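3-oxoacyl-[acyl-carrier-protein] synthase (Arabidopsis thaliana, PDB 2IX4) catalyses the condensation step of mitochondrial fatty acid synthesis, adding two carbons from malonyl-ACP to a growing acyl chain. Local coordinates at residues L348-T353 / F398-T403; F371-I376 / L426-I431; H378-M383 / S404-V409. All blocks are in the same frame, centred on the assembly; numbering follows the deposited sequence.

Contact 1: residues L348-T353 / F398-T403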
loop_
_atom_site.group_PDB
_atom_site.type_symbol
_atom_site.label_atom_id
_atom_site.label_comp_id
_atom_site.label_asym_id
_atom_site.label_seq_id
_atom_site.Cartn_x
_atom_site.Cartn_y
_atom_site.Cartn_z
ATOM N N LEU A 348 -27.741 20.820 -1.460
ATOM C CA LEU A 348 -26.610 19.950 -1.778
ATOM C C LEU A 348 -27.015 18.829 -2.730
ATOM O O LEU A 348 -27.975 18.096 -2.470
ATOM C CB LEU A 348 -25.986 19.362 -0.500
ATOM C CG LEU A 348 -24.852 18.338 -0.657
ATOM C CD1 LEU A 348 -23.544 18.989 -1.116
ATOM C CD2 LEU A 348 -24.635 17.569 0.636
ATOM N N ALA A 349 -26.277 18.711 -3.831
ATOM C CA ALA A 349 -26.434 17.595 -4.755
ATOM C C ALA A 349 -25.486 16.479 -4.351
ATOM O O ALA A 349 -24.298 16.717 -4.139
ATOM C CB ALA A 349 -26.153 18.038 -6.185
ATOM N N PHE A 350 -26.014 15.267 -4.225
ATOM C CA PHE A 350 -25.175 14.107 -3.953
ATOM C C PHE A 350 -25.713 12.838 -4.598
ATOM O O PHE A 350 -26.921 12.671 -4.757
ATOM C CB PHE A 350 -24.933 13.918 -2.447
ATOM C CG PHE A 350 -26.157 13.544 -1.671
ATOM C CD1 PHE A 350 -26.404 12.217 -1.339
ATOM C CD2 PHE A 350 -27.057 14.519 -1.252
ATOM C CE1 PHE A 350 -27.534 11.866 -0.612
ATOM C CE2 PHE A 350 -28.194 14.177 -0.525
ATOM C CZ PHE A 350 -28.431 12.848 -0.206
ATOM N N SER A 351 -24.793 11.959 -4.986
ATOM C CA SER A 351 -25.139 10.683 -5.595
ATOM C C SER A 351 -24.026 9.676 -5.370
ATOM O O SER A 351 -22.898 10.051 -5.048
ATOM C CB SER A 351 -25.382 10.855 -7.098
ATOM O OG SER A 351 -24.210 11.306 -7.757
ATOM N N SER A 352 -24.357 8.397 -5.527
ATOM C CA SER A 352 -23.353 7.350 -5.646
ATOM C C SER A 352 -23.420 6.752 -7.045
ATOM O O SER A 352 -24.502 6.412 -7.529
ATOM C CB SER A 352 -23.560 6.256 -4.608
ATOM O OG SER A 352 -22.689 5.168 -4.873
ATOM N N THR A 353 -22.262 6.629 -7.685
ATOM C CA THR A 353 -22.183 6.119 -9.052
ATOM C C THR A 353 -21.939 4.604 -9.096
ATOM O O THR A 353 -21.773 4.022 -10.175
ATOM C CB THR A 353 -21.106 6.868 -9.873
ATOM O OG1 THR A 353 -19.929 7.039 -9.080
ATOM C CG2 THR A 353 -21.613 8.229 -10.291
ATOM N N PHE A 398 -33.955 16.374 1.395
ATOM C CA PHE A 398 -32.708 15.629 1.574
ATOM C C PHE A 398 -32.801 14.281 0.858
ATOM O O PHE A 398 -33.384 13.333 1.380
ATOM C CB PHE A 398 -32.399 15.456 3.068
ATOM C CG PHE A 398 -31.111 14.737 3.349
ATOM C CD1 PHE A 398 -29.918 15.156 2.766
ATOM C CD2 PHE A 398 -31.087 13.650 4.215
ATOM C CE1 PHE A 398 -28.726 14.494 3.028
ATOM C CE2 PHE A 398 -29.902 12.982 4.483
ATOM C CZ PHE A 398 -28.718 13.405 3.890
ATOM N N MET A 399 -32.222 14.215 -0.340
ATOM C CA MET A 399 -32.446 13.104 -1.266
ATOM C C MET A 399 -31.306 13.001 -2.281
ATOM O O MET A 399 -30.900 14.014 -2.853
ATOM C CB MET A 399 -33.782 13.320 -1.997
ATOM C CG MET A 399 -34.234 12.196 -2.920
ATOM S SD MET A 399 -34.713 10.687 -2.049
ATOM C CE MET A 399 -36.265 11.159 -1.290
ATOM N N PRO A 400 -30.782 11.777 -2.512
ATOM C CA PRO A 400 -29.762 11.607 -3.548
ATOM C C PRO A 400 -30.340 11.798 -4.948
ATOM O O PRO A 400 -31.533 11.565 -5.155
ATOM C CB PRO A 400 -29.303 10.159 -3.358
ATOM C CG PRO A 400 -30.466 9.473 -2.724
ATOM C CD PRO A 400 -31.091 10.505 -1.832
ATOM N N LEU A 401 -29.498 12.215 -5.889
ATOM C CA LEU A 401 -29.918 12.430 -7.273
ATOM C C LEU A 401 -30.290 11.114 -7.936
ATOM O O LEU A 401 -29.567 10.128 -7.810
ATOM C CB LEU A 401 -28.811 13.113 -8.085
ATOM C CG LEU A 401 -28.262 14.481 -7.658
ATOM C CD1 LEU A 401 -27.175 14.918 -8.629
ATOM C CD2 LEU A 401 -29.349 15.544 -7.562
ATOM N N THR A 402 -31.419 11.109 -8.641
ATOM C CA THR A 402 -31.892 9.913 -9.345
ATOM C C THR A 402 -31.916 10.123 -10.859
ATOM O O THR A 402 -32.209 9.198 -11.619
ATOM C CB THR A 402 -33.280 9.458 -8.846
ATOM O OG1 THR A 402 -34.220 10.526 -8.995
ATOM C CG2 THR A 402 -33.219 9.045 -7.373
ATOM N N THR A 403 -31.616 11.347 -11.282
ATOM C CA THR A 403 -31.401 11.668 -12.691
ATOM C C THR A 403 -30.119 12.492 -12.798
ATOM O O THR A 403 -29.728 13.163 -11.841
ATOM C CB THR A 403 -32.576 12.475 -13.304
ATOM O OG1 THR A 403 -32.808 13.661 -12.534
ATOM C CG2 THR A 403 -33.860 11.645 -13.352
HETATM O O HOH W 1 -28.981 15.468 -4.097
#
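Phe350 and Phe398 bring their rings together as an oblique aromatic pair, with centroids 5.3 Å apart and planes inclined at 36°. Their side chains cross at about a right angle, and the closest approach is Phe350 CE2 to Phe398 CE1, 3.6 Å. Although the CB of Phe350 leaves its backbone pointing away from 398-403, CG sits between the backbone N and the carbonyl carbon (chi1 67°), which swings the ring back over the opposing chain. Pro400 lies across one face of this ring: its CA is 3.9 Å from the Phe350 centroid and 21° off the normal, a CH-pi contact displaced toward the rim. Pro400 CB adds an apolar touch on Phe350 CE1.

The backbone fixes this register through a single direct hydrogen bond, Leu401 N to Phe350 O, 2.9 Å long and nearly straight. A water extends the link, accepting from Phe350 N and donating to Met399 O, 2.7 Å away, and to Leu348 O. Beyond the bond, Leu401 CD1 reaches Ala349 CB at 4.1 Å.

Strand 349-351 belongs to the large mixed sheet, where it pairs in parallel with strand 316-318, and the loop 398-403 lies against it. Ser351 OG bonds Tyr316 OH and Pro382 O. Phe398 packs on Lys336 of helix 325-339 and on Ala343 of helix 341-344, so its loop bridges strand and helices.

Contact 2: residues F371-I376 / L426-I431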
loop_
_atom_site.group_PDB
_atom_site.type_symbol
_atom_site.label_atom_id
_atom_site.label_comp_id
_atom_site.label_asym_id
_atom_site.label_seq_id
_atom_site.Cartn_x
_atom_site.Cartn_y
_atom_site.Cartn_z
ATOM N N PHE A 371 -14.908 11.192 -11.789
ATOM C CA PHE A 371 -16.310 11.591 -11.934
ATOM C C PHE A 371 -16.568 12.966 -11.311
ATOM O O PHE A 371 -17.295 13.783 -11.882
ATOM C CB PHE A 371 -17.265 10.553 -11.321
ATOM C CG PHE A 371 -17.313 9.233 -12.058
ATOM C CD1 PHE A 371 -17.802 8.094 -11.419
ATOM C CD2 PHE A 371 -16.876 9.124 -13.379
ATOM C CE1 PHE A 371 -17.854 6.867 -12.080
ATOM C CE2 PHE A 371 -16.922 7.903 -14.045
ATOM C CZ PHE A 371 -17.411 6.770 -13.394
ATOM N N SER A 372 -15.966 13.209 -10.147
ATOM C CA SER A 372 -16.080 14.488 -9.443
ATOM C C SER A 372 -15.412 15.638 -10.209
ATOM O O SER A 372 -15.962 16.738 -10.288
ATOM C CB SER A 372 -15.499 14.373 -8.031
ATOM O OG SER A 372 -16.173 13.365 -7.294
ATOM N N ILE A 373 -14.234 15.371 -10.769
ATOM C CA ILE A 373 -13.523 16.341 -11.616
ATOM C C ILE A 373 -14.336 16.646 -12.874
ATOM O O ILE A 373 -14.414 17.801 -13.307
ATOM C CB ILE A 373 -12.106 15.828 -12.004
ATOM C CG1 ILE A 373 -11.218 15.703 -10.760
ATOM C CG2 ILE A 373 -11.440 16.752 -13.033
ATOM C CD1 ILE A 373 -10.090 14.679 -10.895
ATOM N N LEU A 374 -14.942 15.610 -13.452
ATOM C CA LEU A 374 -15.765 15.762 -14.659
ATOM C C LEU A 374 -17.073 16.510 -14.393
ATOM O O LEU A 374 -17.572 17.220 -15.265
ATOM C CB LEU A 374 -16.037 14.405 -15.316
ATOM C CG LEU A 374 -14.858 13.758 -16.057
ATOM C CD1 LEU A 374 -15.175 12.311 -16.428
ATOM C CD2 LEU A 374 -14.468 14.564 -17.292
ATOM N N ALA A 375 -17.617 16.339 -13.189
ATOM C CA ALA A 375 -18.793 17.091 -12.749
ATOM C C ALA A 375 -18.516 18.594 -12.772
ATOM O O ALA A 375 -19.334 19.377 -13.263
ATOM C CB ALA A 375 -19.227 16.642 -11.353
ATOM N N ILE A 376 -17.358 18.982 -12.237
ATOM C CA ILE A 376 -16.884 20.363 -12.294
ATOM C C ILE A 376 -16.681 20.801 -13.748
ATOM O O ILE A 376 -17.170 21.852 -14.158
ATOM C CB ILE A 376 -15.568 20.546 -11.489
ATOM C CG1 ILE A 376 -15.821 20.325 -9.991
ATOM C CG2 ILE A 376 -14.965 21.931 -11.735
ATOM C CD1 ILE A 376 -14.564 20.149 -9.163
ATOM N N LEU A 426 -11.662 13.437 -0.844
ATOM C CA LEU A 426 -10.958 14.314 -1.778
ATOM C C LEU A 426 -11.864 15.453 -2.211
ATOM O O LEU A 426 -12.997 15.220 -2.630
ATOM C CB LEU A 426 -10.475 13.537 -3.011
ATOM C CG LEU A 426 -9.459 12.403 -2.825
ATOM C CD1 LEU A 426 -9.241 11.677 -4.143
ATOM C CD2 LEU A 426 -8.133 12.915 -2.262
ATOM N N LEU A 427 -11.365 16.683 -2.108
ATOM C CA LEU A 427 -12.145 17.860 -2.473
ATOM C C LEU A 427 -11.496 18.636 -3.614
ATOM O O LEU A 427 -10.365 19.119 -3.495
ATOM C CB LEU A 427 -12.391 18.758 -1.250
ATOM C CG LEU A 427 -13.203 20.052 -1.415
ATOM C CD1 LEU A 427 -14.544 19.810 -2.107
ATOM C CD2 LEU A 427 -13.423 20.713 -0.067
ATOM N N PHE A 428 -12.231 18.737 -4.717
ATOM C CA PHE A 428 -11.775 19.436 -5.913
ATOM C C PHE A 428 -12.554 20.732 -6.096
ATOM O O PHE A 428 -13.686 20.855 -5.626
ATOM C CB PHE A 428 -11.956 18.555 -7.153
ATOM C CG PHE A 428 -11.188 17.266 -7.103
ATOM C CD1 PHE A 428 -11.739 16.135 -6.507
ATOM C CD2 PHE A 428 -9.917 17.181 -7.659
ATOM C CE1 PHE A 428 -11.031 14.943 -6.455
ATOM C CE2 PHE A 428 -9.202 15.993 -7.618
ATOM C CZ PHE A 428 -9.762 14.869 -7.015
ATOM N N ALA A 429 -11.939 21.691 -6.782
ATOM C CA ALA A 429 -12.585 22.958 -7.098
ATOM C C ALA A 429 -12.119 23.458 -8.454
ATOM O O ALA A 429 -11.007 23.150 -8.880
ATOM C CB ALA A 429 -12.289 23.993 -6.020
ATOM N N SER A 430 -12.970 24.220 -9.137
ATOM C CA SER A 430 -12.568 24.892 -10.373
ATOM C C SER A 430 -11.517 25.956 -10.055
ATOM O O SER A 430 -11.466 26.474 -8.934
ATOM C CB SER A 430 -13.774 25.516 -11.071
ATOM O OG SER A 430 -14.389 26.488 -10.246
ATOM N N ILE A 431 -10.682 26.276 -11.038
ATOM C CA ILE A 431 -9.551 27.181 -10.818
ATOM C C ILE A 431 -9.406 28.207 -11.947
ATOM O O ILE A 431 -8.991 29.345 -11.724
ATOM C CB ILE A 431 -8.223 26.382 -10.566
ATOM C CG1 ILE A 431 -7.075 27.313 -10.146
ATOM C CG2 ILE A 431 -7.852 25.521 -11.777
ATOM C CD1 ILE A 431 -5.910 26.600 -9.476
ATOM O OXT ILE A 431 -9.721 27.934 -13.106
#
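Ile376 and Ile373, one turn apart on helix 364-378, reach the side chain of Phe428 on strand 422-429 at two different levels. Phe428 can be followed outward from its backbone. Its CB, which points toward the helix, meets the tip of Ile376, with CD1 of that residue 3.7 Å from Phe428 CB. Phe428 CG is placed anti to the carbonyl carbon (chi1 -60°), and it comes within 4.0 Å of Ile373 CG1. On one side of the ring, Phe428 CD1 has a looser neighbour in Ser372 CB, 4.4 Å away. On the other side, CD2 lies under Ile373 CG1, and Phe428 CE2 makes the tightest approach of the ring, 3.6 Å to Ile373 CD1. The outermost atom, Phe428 CZ, is still only 3.9 Å from Ile373 CD1.

Ile373 therefore lies over one ring face as a CH-pi contact: its CG1 stands 3.8 Å from the Phe428 centroid and 16° off the normal. Just past the strand's end, the other branch of Ile376, CG2, touches Ser430 CB at 3.8 Å.

The helix and strand axes approach to 8.6 Å and run 21° from parallel, so that one helix turn from Ile373 to Ile376 spans the alternate residues Phe428 and Ser430. With an alanine at Phe428, Ile373 CG1 and CD1 would probably lose the ring face they cover, opening a gap beneath them.

Ser372 OG turns its polarity back into the helix, bonding Glu368 O, and leaves its CB to the strand. With that hydroxyl satisfied internally and the side-chain contacts made between carbons, apolar packing rather than polar pairing joins helix and strand.

Contact 3: residues H378-M383 / S404-V409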
loop_
_atom_site.group_PDB
_atom_site.type_symbol
_atom_site.label_atom_id
_atom_site.label_comp_id
_atom_site.label_asym_id
_atom_site.label_seq_id
_atom_site.Cartn_x
_atom_site.Cartn_y
_atom_site.Cartn_z
ATOM N N HIS A 378 -17.810 19.622 -16.691
ATOM C CA HIS A 378 -18.968 19.602 -17.596
ATOM C C HIS A 378 -20.221 20.285 -17.040
ATOM O O HIS A 378 -21.143 20.603 -17.796
ATOM C CB HIS A 378 -19.313 18.164 -17.996
ATOM C CG HIS A 378 -18.267 17.501 -18.834
ATOM N ND1 HIS A 378 -17.950 17.929 -20.105
ATOM C CD2 HIS A 378 -17.474 16.432 -18.587
ATOM C CE1 HIS A 378 -17.001 17.156 -20.603
ATOM N NE2 HIS A 378 -16.695 16.239 -19.702
ATOM N N GLY A 379 -20.255 20.503 -15.728
ATOM C CA GLY A 379 -21.438 21.059 -15.076
ATOM C C GLY A 379 -22.613 20.097 -15.114
ATOM O O GLY A 379 -23.743 20.499 -15.372
ATOM N N VAL A 380 -22.324 18.818 -14.885
ATOM C CA VAL A 380 -23.334 17.758 -14.844
ATOM C C VAL A 380 -23.010 16.854 -13.664
ATOM O O VAL A 380 -21.885 16.374 -13.536
ATOM C CB VAL A 380 -23.349 16.890 -16.139
ATOM C CG1 VAL A 380 -24.555 15.951 -16.144
ATOM C CG2 VAL A 380 -23.368 17.750 -17.388
ATOM N N ALA A 381 -23.989 16.636 -12.794
ATOM C CA ALA A 381 -23.822 15.713 -11.679
ATOM C C ALA A 381 -24.507 14.391 -12.019
ATOM O O ALA A 381 -25.673 14.387 -12.419
ATOM C CB ALA A 381 -24.389 16.311 -10.400
ATOM N N PRO A 382 -23.781 13.264 -11.881
ATOM C CA PRO A 382 -24.328 11.960 -12.266
ATOM C C PRO A 382 -25.413 11.442 -11.320
ATOM O O PRO A 382 -25.449 11.814 -10.143
ATOM C CB PRO A 382 -23.103 11.041 -12.236
ATOM C CG PRO A 382 -22.175 11.681 -11.274
ATOM C CD PRO A 382 -22.400 13.160 -11.375
ATOM N N MET A 383 -26.282 10.587 -11.849
ATOM C CA MET A 383 -27.384 10.001 -11.088
ATOM C C MET A 383 -26.942 8.827 -10.217
ATOM O O MET A 383 -25.884 8.237 -10.445
ATOM C CB MET A 383 -28.483 9.523 -12.046
ATOM C CG MET A 383 -28.103 8.317 -12.903
ATOM S SD MET A 383 -29.360 7.869 -14.108
ATOM C CE MET A 383 -29.012 9.033 -15.423
ATOM N N SER A 404 -29.458 12.425 -13.953
ATOM C CA SER A 404 -28.298 13.273 -14.220
ATOM C C SER A 404 -28.769 14.713 -14.340
ATOM O O SER A 404 -29.622 15.016 -15.174
ATOM C CB SER A 404 -27.595 12.847 -15.509
ATOM O OG SER A 404 -27.010 11.567 -15.367
ATOM N N LYS A 405 -28.234 15.600 -13.508
ATOM C CA LYS A 405 -28.708 16.978 -13.531
ATOM C C LYS A 405 -27.643 18.015 -13.882
ATOM O O LYS A 405 -26.567 18.059 -13.278
ATOM C CB LYS A 405 -29.480 17.327 -12.247
ATOM C CG LYS A 405 -28.725 18.071 -11.159
ATOM C CD LYS A 405 -29.687 18.407 -10.031
ATOM C CE LYS A 405 -29.359 19.728 -9.366
ATOM N NZ LYS A 405 -30.325 20.015 -8.268
ATOM N N LYS A 406 -27.959 18.822 -14.892
ATOM C CA LYS A 406 -27.178 20.003 -15.228
ATOM C C LYS A 406 -27.203 20.953 -14.044
ATOM O O LYS A 406 -28.257 21.180 -13.449
ATOM C CB LYS A 406 -27.760 20.710 -16.457
ATOM C CG LYS A 406 -27.451 20.047 -17.799
ATOM C CD LYS A 406 -25.967 20.125 -18.172
ATOM C CE LYS A 406 -25.503 21.553 -18.424
ATOM N NZ LYS A 406 -24.019 21.687 -18.307
ATOM N N MET A 407 -26.031 21.477 -13.699
ATOM C CA MET A 407 -25.868 22.460 -12.626
ATOM C C MET A 407 -24.439 22.977 -12.635
ATOM O O MET A 407 -23.531 22.271 -13.069
ATOM C CB MET A 407 -26.188 21.851 -11.253
ATOM C CG MET A 407 -25.349 20.635 -10.886
ATOM S SD MET A 407 -25.699 20.003 -9.234
ATOM C CE MET A 407 -24.944 21.261 -8.207
ATOM N N LEU A 408 -24.242 24.205 -12.162
ATOM C CA LEU A 408 -22.894 24.708 -11.923
ATOM C C LEU A 408 -22.274 23.921 -10.778
ATOM O O LEU A 408 -22.817 23.886 -9.668
ATOM C CB LEU A 408 -22.901 26.203 -11.594
ATOM C CG LEU A 408 -23.098 27.204 -12.735
ATOM C CD1 LEU A 408 -23.026 28.627 -12.192
ATOM C CD2 LEU A 408 -22.074 27.009 -13.855
ATOM N N VAL A 409 -21.161 23.254 -11.070
ATOM C CA VAL A 409 -20.393 22.545 -10.053
ATOM C C VAL A 409 -19.024 23.211 -9.951
ATOM O O VAL A 409 -18.145 22.968 -10.778
ATOM C CB VAL A 409 -20.233 21.031 -10.370
ATOM C CG1 VAL A 409 -19.561 20.308 -9.205
ATOM C CG2 VAL A 409 -21.577 20.387 -10.678
HETATM O O HOH W 2 -25.514 9.684 -14.451
#
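Gly379 O receives two donors, Met407 N at 3.0 Å and Lys406 NZ at 3.2 Å, which reach it from opposite faces of its carbonyl plane. Neither follows a lone pair, but the Met407 bond is almost straight, 173° at the hydrogen. Two further backbone bonds, each 3.0 Å long, join Ala381 and Lys405 reciprocally: Ala381 N donates to Lys405 O, and Lys405 N to Ala381 O, the latter within the carbonyl plane. Ala381 and Lys405 are therefore a hydrogen-bonded antiparallel pair, and Val380 and Lys406 beside them a non-hydrogen-bonded one.

Lys406 arrives at Gly379 by folding back: bends at chi2 (-68°) and chi3 (-66°) carry its aliphatic chain obliquely across Val380, with Lys406 CD 3.6 Å from Val380 CG2, before NZ turns to the carbonyl. On the face carrying Ala381 and Lys405, Met407 SD packs against Ala381 CB at 4.1 Å. At the far end, Met383 CE comes within 3.2 Å of Ser404 OG, whose hydrogen-bond partners are Ile26 O and a water that also takes Met383 N.

Gly379, the first residue to leave helical geometry after helix 364-378, has positive phi; a CB there would crowd Met407 O. Val380 and Pro382 extend the packing onto Ile26 of helix 18-26. The arrangement is a small two-stranded antiparallel sheet, 380-381 with 405-406, linked by a long excursion lacking helix and strand, not by a tight hairpin turn; in this thiolase-like protein it lies about 20 Å from the chain's centre, away from the active-site residues.

Overall arrangement
Of the segments in these contacts, strand 349-351 comes first along the chain from the N terminus, then helix 364-378 and strand 380-381. The chain next wanders through a long loop to 398-403, where contact 1 closes back on the strand. Contact 3 closes immediately after it, at 404-409, and contact 2 closes last, at the C-terminal strand. Contact 3 thus nests within the span of contact 2, whereas contact 1 crosses both. Contacts 1 and 2 both reach the large mixed sheet; contact 3 forms its own small sheet. Direct touches join the three: Leu401 with Ala381, Thr353 with Phe371, Ala375 with Val380 and Val409, and Ile376 with Val409.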